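Local coordinates for protein proto-oncogene vav (Homo sapiens, PDB 6NEW) that probably acts as a guanine nucleotide exchange factor that activates Rac-type GTPases through its RhoGEF domain, and carries two zinc ions in its C1 domain, at residues I257-V260 with E261-S264; R308-K312 with W313-F317; K34-E37 with Y38-R41. All blocks are in the same frame, centred on the assembly; numbering follows the deposited sequence.

All three contacts are local, each made where the chain turns or starts a helix. Interactions 1 and 2 belong to the PH domain and border the same sheet; their centres lie about 17 Å apart, but they do not touch. In the first, which is partly buried, a buried serine and threonine hold an exposed, arginine-bearing loop; in the second, at the surface, a type II turn leads into a strand through a serine and a buried histidine. Interaction 3 lies about 72 Å from the first and 64 Å from the second, centre to centre. It is also a surface contact, but there a threonine caps the start of the long helix 37-71.

Interaction 1: residues I257-V260 with E261-S264; sequences ITSV and ERRS
The tight reversal between strands 249-258 and 266-273 of the PH domain is closed by S259 and R262, which grip each other twice. S259 N donates to R262 O at 2.9 Å in a nearly straight bond, with an N-H...O angle of 168°. In return R262 N donates to S259 OG, 3.0 Å away. The hydroxyl can do this because chi1 of 76° places OG between its own backbone nitrogen and carbonyl carbon, turned over the loop; serine suits the site by being short and able to accept. R262 sends its guanidinium away from the turn, and the start of its chain, with CG 3.6 Å from S259 OG, lies beside the hydroxyl. The loop joins two neighbouring antiparallel strands of the PH-domain sheet. One residue before S259, T258 brings its CA to 3.4 Å from R262 O, a CA-H...O contact with the oxygen that S259 N also uses. The methyl CG2 of T258 rests 3.7 Å from R263 O. R263 starts out away from the strand, but bends at chi2 and chi3 fold it back, so that its CD sits 3.3 Å from S259 O and its guanidinium presents an edge to that oxygen. T258 OG1 lies 3.6 Å from R263 NH1, though its hydrogen bond goes to E329 on strand 327-332; the same carboxylate makes a long, weak ion pair with R263, which may help keep the guanidinium near the sheet. At the outer end E261 bends at chi2 until OE2 comes 3.8 Å from V260 CB, while its other oxygen, OE1, is hydrogen-bonded to Q326.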
loop_
_atom_site.group_PDB
_atom_site.type_symbol
_atom_site.label_atom_id
_atom_site.label_comp_id
_atom_site.label_asym_id
_atom_site.label_seq_id
_atom_site.Cartn_x
_atom_site.Cartn_y
_atom_site.Cartn_z
ATOM N N ILE A 257 4.201 34.425 -0.630
ATOM C CA ILE A 257 5.607 34.186 -0.330
ATOM C C ILE A 257 6.522 35.379 -0.602
ATOM O O ILE A 257 6.320 36.136 -1.552
ATOM C CB ILE A 257 6.049 32.901 -1.125
ATOM C CG1 ILE A 257 7.480 32.434 -0.770
ATOM C CG2 ILE A 257 5.875 33.089 -2.634
ATOM C CD1 ILE A 257 7.760 31.004 -1.124
ATOM N N THR A 258 7.558 35.508 0.240
ATOM C CA THR A 258 8.630 36.481 0.083
ATOM C C THR A 258 9.957 35.720 0.181
ATOM O O THR A 258 10.001 34.636 0.762
ATOM C CB THR A 258 8.546 37.655 1.098
ATOM O OG1 THR A 258 9.071 37.254 2.357
ATOM C CG2 THR A 258 7.126 38.239 1.262
ATOM N N SER A 259 11.017 36.271 -0.405
ATOM C CA SER A 259 12.363 35.719 -0.351
ATOM C C SER A 259 13.322 36.866 0.063
ATOM O O SER A 259 12.910 38.027 -0.018
ATOM C CB SER A 259 12.747 35.137 -1.709
ATOM O OG SER A 259 13.081 36.157 -2.634
ATOM N N VAL A 260 14.586 36.556 0.464
ATOM C CA VAL A 260 15.597 37.565 0.838
ATOM C C VAL A 260 15.634 38.732 -0.186
ATOM O O VAL A 260 15.643 39.894 0.218
ATOM C CB VAL A 260 17.005 36.929 1.100
ATOM C CG1 VAL A 260 18.120 37.970 1.145
ATOM C CG2 VAL A 260 17.007 36.096 2.377
ATOM N N GLU A 261 15.550 38.401 -1.490
ATOM C CA GLU A 261 15.600 39.330 -2.623
ATOM C C GLU A 261 14.249 39.949 -3.022
ATOM O O GLU A 261 14.225 41.128 -3.369
ATOM C CB GLU A 261 16.259 38.666 -3.837
ATOM C CG GLU A 261 17.621 38.031 -3.557
ATOM C CD GLU A 261 17.615 36.559 -3.171
ATOM O OE1 GLU A 261 16.810 35.789 -3.745
ATOM O OE2 GLU A 261 18.442 36.169 -2.314
ATOM N N ARG A 262 13.151 39.176 -2.999
ATOM C CA ARG A 262 11.802 39.647 -3.361
ATOM C C ARG A 262 10.960 39.765 -2.086
ATOM O O ARG A 262 10.275 38.813 -1.704
ATOM C CB ARG A 262 11.122 38.689 -4.367
ATOM C CG ARG A 262 12.014 38.110 -5.450
ATOM C CD ARG A 262 11.183 37.722 -6.661
ATOM N NE ARG A 262 11.857 36.751 -7.529
ATOM C CZ ARG A 262 12.849 37.040 -8.369
ATOM N NH1 ARG A 262 13.324 38.279 -8.450
ATOM N NH2 ARG A 262 13.393 36.084 -9.115
ATOM N N ARG A 263 11.027 40.932 -1.421
ATOM C CA ARG A 263 10.371 41.175 -0.130
ATOM C C ARG A 263 8.866 41.532 -0.226
ATOM O O ARG A 263 8.207 41.732 0.807
ATOM C CB ARG A 263 11.154 42.222 0.694
ATOM C CG ARG A 263 12.594 41.811 1.049
ATOM C CD ARG A 263 12.697 40.594 1.968
ATOM N NE ARG A 263 12.307 40.866 3.355
ATOM C CZ ARG A 263 11.987 39.918 4.235
ATOM N NH1 ARG A 263 11.994 38.639 3.883
ATOM N NH2 ARG A 263 11.636 40.249 5.474
ATOM N N SER A 264 8.315 41.528 -1.450
ATOM C CA SER A 264 6.896 41.778 -1.721
ATOM C C SER A 264 6.172 40.441 -1.853
ATOM O O SER A 264 6.620 39.586 -2.624
ATOM C CB SER A 264 6.736 42.581 -3.010
ATOM O OG SER A 264 7.308 41.901 -4.119
#

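Interaction 2: residues R308-K312 with W313-F317; sequences RDNKK and WSHMF
N310 meets H315 at the outset: the amide oxygen OD1 accepts from the ring nitrogen NE2 at 2.8 Å. The two side chains cross with amide and ring planes 74° apart, and OD1 lies near the ring plane at its edge, while NE2 stands above the carbonyl plane of the amide. With chi1 of -158°, N310 throws its CG opposite the backbone nitrogen and so reaches the histidine, although its CB starts out pointing away. Its backbone is in the left-handed region, a conformation asparagine tolerates well. K311 follows, and its carbonyl oxygen accepts two bonds, both from S314. S314 OG donates to K311 O at 2.6 Å, in the carbonyl plane and on a lone pair; S314 N donates to the same oxygen over a longer 3.3 Å. Serine suits the place because its short hydroxyl adds a second donor to the one its backbone N already gives. Its OG also lies 3.9 Å above the centre of the H315 ring, and H315 CE1 comes to 3.5 Å from K311 O, so the histidine is packed against the turn as well as bonded to N310. Its ND1 makes a weak hydrogen bond to K333 O; with carbonyl oxygens near both ring nitrogens, the doubly protonated form may be favoured. The lysine chain of K311 leads away, and NZ turns back to D309 O. K312 comes last and takes the second position of the turn. The indole of W313 extends beyond this junction to a cation-pi contact with K256. W313 has a positive phi of 76°, as the third residue of a type II beta turn must; this turn, from K311 to S314, delivers the chain into PH-domain strand 315-321.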
loop_
_atom_site.group_PDB
_atom_site.type_symbol
_atom_site.label_atom_id
_atom_site.label_comp_id
_atom_site.label_asym_id
_atom_site.label_seq_id
_atom_site.Cartn_x
_atom_site.Cartn_y
_atom_site.Cartn_z
ATOM N N ARG A 308 -1.229 37.015 17.377
ATOM C CA ARG A 308 -1.786 38.180 18.076
ATOM C C ARG A 308 -3.039 38.812 17.444
ATOM O O ARG A 308 -4.102 38.768 18.062
ATOM C CB ARG A 308 -0.717 39.263 18.287
ATOM N N ASP A 309 -2.941 39.339 16.218
ATOM C CA ASP A 309 -4.075 40.010 15.576
ATOM C C ASP A 309 -5.014 39.073 14.813
ATOM O O ASP A 309 -6.195 39.415 14.642
ATOM C CB ASP A 309 -3.596 41.173 14.684
ATOM C CG ASP A 309 -2.764 42.225 15.401
ATOM O OD1 ASP A 309 -2.574 42.100 16.633
ATOM O OD2 ASP A 309 -2.307 43.174 14.733
ATOM N N ASN A 310 -4.503 37.878 14.409
ATOM C CA ASN A 310 -5.232 36.832 13.680
ATOM C C ASN A 310 -5.974 37.385 12.458
ATOM O O ASN A 310 -7.130 37.050 12.208
ATOM C CB ASN A 310 -6.143 36.042 14.620
ATOM C CG ASN A 310 -6.533 34.666 14.142
ATOM O OD1 ASN A 310 -5.697 33.848 13.733
ATOM N ND2 ASN A 310 -7.811 34.352 14.262
ATOM N N LYS A 311 -5.293 38.281 11.728
ATOM C CA LYS A 311 -5.785 38.900 10.503
ATOM C C LYS A 311 -5.448 37.933 9.363
ATOM O O LYS A 311 -4.393 37.299 9.401
ATOM C CB LYS A 311 -5.126 40.284 10.279
ATOM C CG LYS A 311 -5.411 41.328 11.370
ATOM C CD LYS A 311 -6.794 41.987 11.244
ATOM C CE LYS A 311 -7.200 42.764 12.478
ATOM N NZ LYS A 311 -7.877 41.904 13.486
ATOM N N LYS A 312 -6.360 37.769 8.387
ATOM C CA LYS A 312 -6.158 36.846 7.263
ATOM C C LYS A 312 -4.893 37.152 6.478
ATOM O O LYS A 312 -4.566 38.326 6.304
ATOM C CB LYS A 312 -7.402 36.766 6.368
ATOM C CG LYS A 312 -8.354 35.693 6.887
ATOM C CD LYS A 312 -9.781 35.798 6.403
ATOM C CE LYS A 312 -10.731 35.094 7.356
ATOM N NZ LYS A 312 -10.672 33.609 7.247
ATOM N N TRP A 313 -4.123 36.094 6.122
ATOM C CA TRP A 313 -2.846 36.137 5.387
ATOM C C TRP A 313 -1.626 36.583 6.242
ATOM O O TRP A 313 -0.557 36.858 5.685
ATOM C CB TRP A 313 -2.946 36.984 4.098
ATOM C CG TRP A 313 -3.756 36.363 3.003
ATOM C CD1 TRP A 313 -4.927 36.829 2.480
ATOM C CD2 TRP A 313 -3.432 35.176 2.270
ATOM N NE1 TRP A 313 -5.355 36.007 1.465
ATOM C CE2 TRP A 313 -4.455 34.982 1.314
ATOM C CE3 TRP A 313 -2.368 34.257 2.322
ATOM C CZ2 TRP A 313 -4.441 33.913 0.411
ATOM C CZ3 TRP A 313 -2.362 33.193 1.438
ATOM C CH2 TRP A 313 -3.392 33.023 0.501
ATOM N N SER A 314 -1.778 36.656 7.575
ATOM C CA SER A 314 -0.703 37.080 8.479
ATOM C C SER A 314 0.013 35.880 9.132
ATOM O O SER A 314 1.029 36.058 9.809
ATOM C CB SER A 314 -1.251 38.008 9.561
ATOM O OG SER A 314 -2.015 37.288 10.517
ATOM N N HIS A 315 -0.514 34.676 8.926
ATOM C CA HIS A 315 0.027 33.468 9.517
ATOM C C HIS A 315 1.230 32.943 8.742
ATOM O O HIS A 315 1.094 32.451 7.619
ATOM C CB HIS A 315 -1.081 32.438 9.680
ATOM C CG HIS A 315 -2.295 33.018 10.320
ATOM N ND1 HIS A 315 -3.333 33.532 9.559
ATOM C CD2 HIS A 315 -2.564 33.223 11.628
ATOM C CE1 HIS A 315 -4.221 33.980 10.427
ATOM N NE2 HIS A 315 -3.796 33.829 11.684
ATOM N N MET A 316 2.416 33.088 9.352
ATOM C CA MET A 316 3.670 32.708 8.737
ATOM C C MET A 316 4.578 31.768 9.556
ATOM O O MET A 316 4.494 31.680 10.773
ATOM C CB MET A 316 4.459 33.979 8.343
ATOM C CG MET A 316 5.962 33.751 8.334
ATOM S SD MET A 316 7.119 35.091 8.072
ATOM C CE MET A 316 6.611 36.256 9.362
ATOM N N PHE A 317 5.466 31.087 8.828
ATOM C CA PHE A 317 6.609 30.312 9.251
ATOM C C PHE A 317 7.657 30.549 8.187
ATOM O O PHE A 317 7.328 30.971 7.066
ATOM C CB PHE A 317 6.326 28.837 9.515
ATOM C CG PHE A 317 5.862 27.943 8.395
ATOM C CD1 PHE A 317 6.781 27.321 7.548
ATOM C CD2 PHE A 317 4.515 27.616 8.261
ATOM C CE1 PHE A 317 6.351 26.446 6.542
ATOM C CE2 PHE A 317 4.088 26.728 7.270
ATOM C CZ PHE A 317 5.003 26.170 6.402
#

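Interaction 3: residues K34-E37 with Y38-R41; sequences KMTE and YDKR
T36 caps the long helix 37-71 by accepting from D39 N. Its OG1 lies 3.1 Å from that nitrogen, and chi1 of 73° swings the hydroxyl over the first turn; threonine suits an N-cap because its short side chain accepts where no earlier carbonyl can. An aspartate three residues on also fits, since its negative charge is likely to be favoured near the helix start. Beneath the cap the packing is close: M35 CG approaches D39 CB to 3.5 Å, and K40 N donates to T36 O at 2.8 Å. M35 runs straight out to SD, which rests 3.9 Å from K40 CG; the two residues are spaced as in a hydrophobic staple, although a lysine's methylenes stand in for one of the two nonpolar side chains. The solvent side is looser. K40 stretches along the M35 backbone, and its NZ remains 4.6 Å from E37 OE2, near but not paired. With an alanine in place of K40, the M35 sulfur would probably lose the methylenes beside it, and the E37 carboxylate its nearby positive charge. Farther in, R41 reaches E198 in a salt bridge, while its N donates to E37 O at 2.8 Å.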
loop_
_atom_site.group_PDB
_atom_site.type_symbol
_atom_site.label_atom_id
_atom_site.label_comp_id
_atom_site.label_asym_id
_atom_site.label_seq_id
_atom_site.Cartn_x
_atom_site.Cartn_y
_atom_site.Cartn_z
ATOM N N LYS A 34 -17.882 -22.588 27.635
ATOM C CA LYS A 34 -18.358 -23.959 27.836
ATOM C C LYS A 34 -17.583 -25.006 27.018
ATOM O O LYS A 34 -17.419 -26.140 27.483
ATOM C CB LYS A 34 -19.873 -24.067 27.595
ATOM N N MET A 35 -17.139 -24.641 25.801
ATOM C CA MET A 35 -16.358 -25.527 24.926
ATOM C C MET A 35 -14.879 -25.443 25.355
ATOM O O MET A 35 -14.411 -24.354 25.682
ATOM C CB MET A 35 -16.545 -25.117 23.449
ATOM C CG MET A 35 -15.831 -26.011 22.464
ATOM S SD MET A 35 -16.061 -25.544 20.742
ATOM C CE MET A 35 -17.562 -26.402 20.379
ATOM N N THR A 36 -14.158 -26.577 25.373
ATOM C CA THR A 36 -12.749 -26.615 25.781
ATOM C C THR A 36 -11.829 -25.915 24.775
ATOM O O THR A 36 -12.230 -25.672 23.632
ATOM C CB THR A 36 -12.264 -28.056 26.069
ATOM O OG1 THR A 36 -12.126 -28.780 24.849
ATOM C CG2 THR A 36 -13.158 -28.814 27.045
ATOM N N GLU A 37 -10.591 -25.603 25.211
ATOM C CA GLU A 37 -9.561 -24.982 24.385
ATOM C C GLU A 37 -9.193 -25.892 23.219
ATOM O O GLU A 37 -9.096 -25.398 22.102
ATOM C CB GLU A 37 -8.323 -24.600 25.214
ATOM C CG GLU A 37 -8.550 -23.427 26.151
ATOM C CD GLU A 37 -8.757 -22.088 25.470
ATOM O OE1 GLU A 37 -7.746 -21.394 25.212
ATOM O OE2 GLU A 37 -9.927 -21.723 25.210
ATOM N N TYR A 38 -9.058 -27.217 23.461
ATOM C CA TYR A 38 -8.762 -28.193 22.405
ATOM C C TYR A 38 -9.915 -28.235 21.394
ATOM O O TYR A 38 -9.660 -28.155 20.195
ATOM C CB TYR A 38 -8.464 -29.598 22.978
ATOM C CG TYR A 38 -8.324 -30.689 21.928
ATOM C CD1 TYR A 38 -7.142 -30.848 21.210
ATOM C CD2 TYR A 38 -9.376 -31.561 21.655
ATOM C CE1 TYR A 38 -7.011 -31.846 20.243
ATOM C CE2 TYR A 38 -9.262 -32.549 20.678
ATOM C CZ TYR A 38 -8.072 -32.701 19.987
ATOM O OH TYR A 38 -7.960 -33.680 19.027
ATOM N N ASP A 39 -11.170 -28.319 21.884
ATOM C CA ASP A 39 -12.368 -28.347 21.041
ATOM C C ASP A 39 -12.512 -27.067 20.214
ATOM O O ASP A 39 -12.873 -27.160 19.044
ATOM C CB ASP A 39 -13.640 -28.641 21.858
ATOM C CG ASP A 39 -13.786 -30.063 22.382
ATOM O OD1 ASP A 39 -13.250 -31.000 21.734
ATOM O OD2 ASP A 39 -14.484 -30.248 23.411
ATOM N N LYS A 40 -12.177 -25.893 20.803
ATOM C CA LYS A 40 -12.194 -24.586 20.129
ATOM C C LYS A 40 -11.071 -24.517 19.093
ATOM O O LYS A 40 -11.285 -23.988 18.009
ATOM C CB LYS A 40 -12.052 -23.433 21.136
ATOM C CG LYS A 40 -13.380 -22.888 21.627
ATOM C CD LYS A 40 -13.190 -21.914 22.774
ATOM C CE LYS A 40 -14.508 -21.451 23.353
ATOM N NZ LYS A 40 -14.314 -20.485 24.466
ATOM N N ARG A 41 -9.891 -25.074 19.429
ATOM C CA ARG A 41 -8.698 -25.145 18.583
ATOM C C ARG A 41 -8.962 -26.028 17.362
ATOM O O ARG A 41 -8.511 -25.699 16.266
ATOM C CB ARG A 41 -7.492 -25.645 19.409
ATOM C CG ARG A 41 -6.191 -25.831 18.656
ATOM C CD ARG A 41 -5.868 -27.305 18.551
ATOM N NE ARG A 41 -4.728 -27.525 17.672
ATOM C CZ ARG A 41 -4.293 -28.712 17.274
ATOM N NH1 ARG A 41 -4.924 -29.818 17.658
ATOM N NH2 ARG A 41 -3.251 -28.809 16.468
#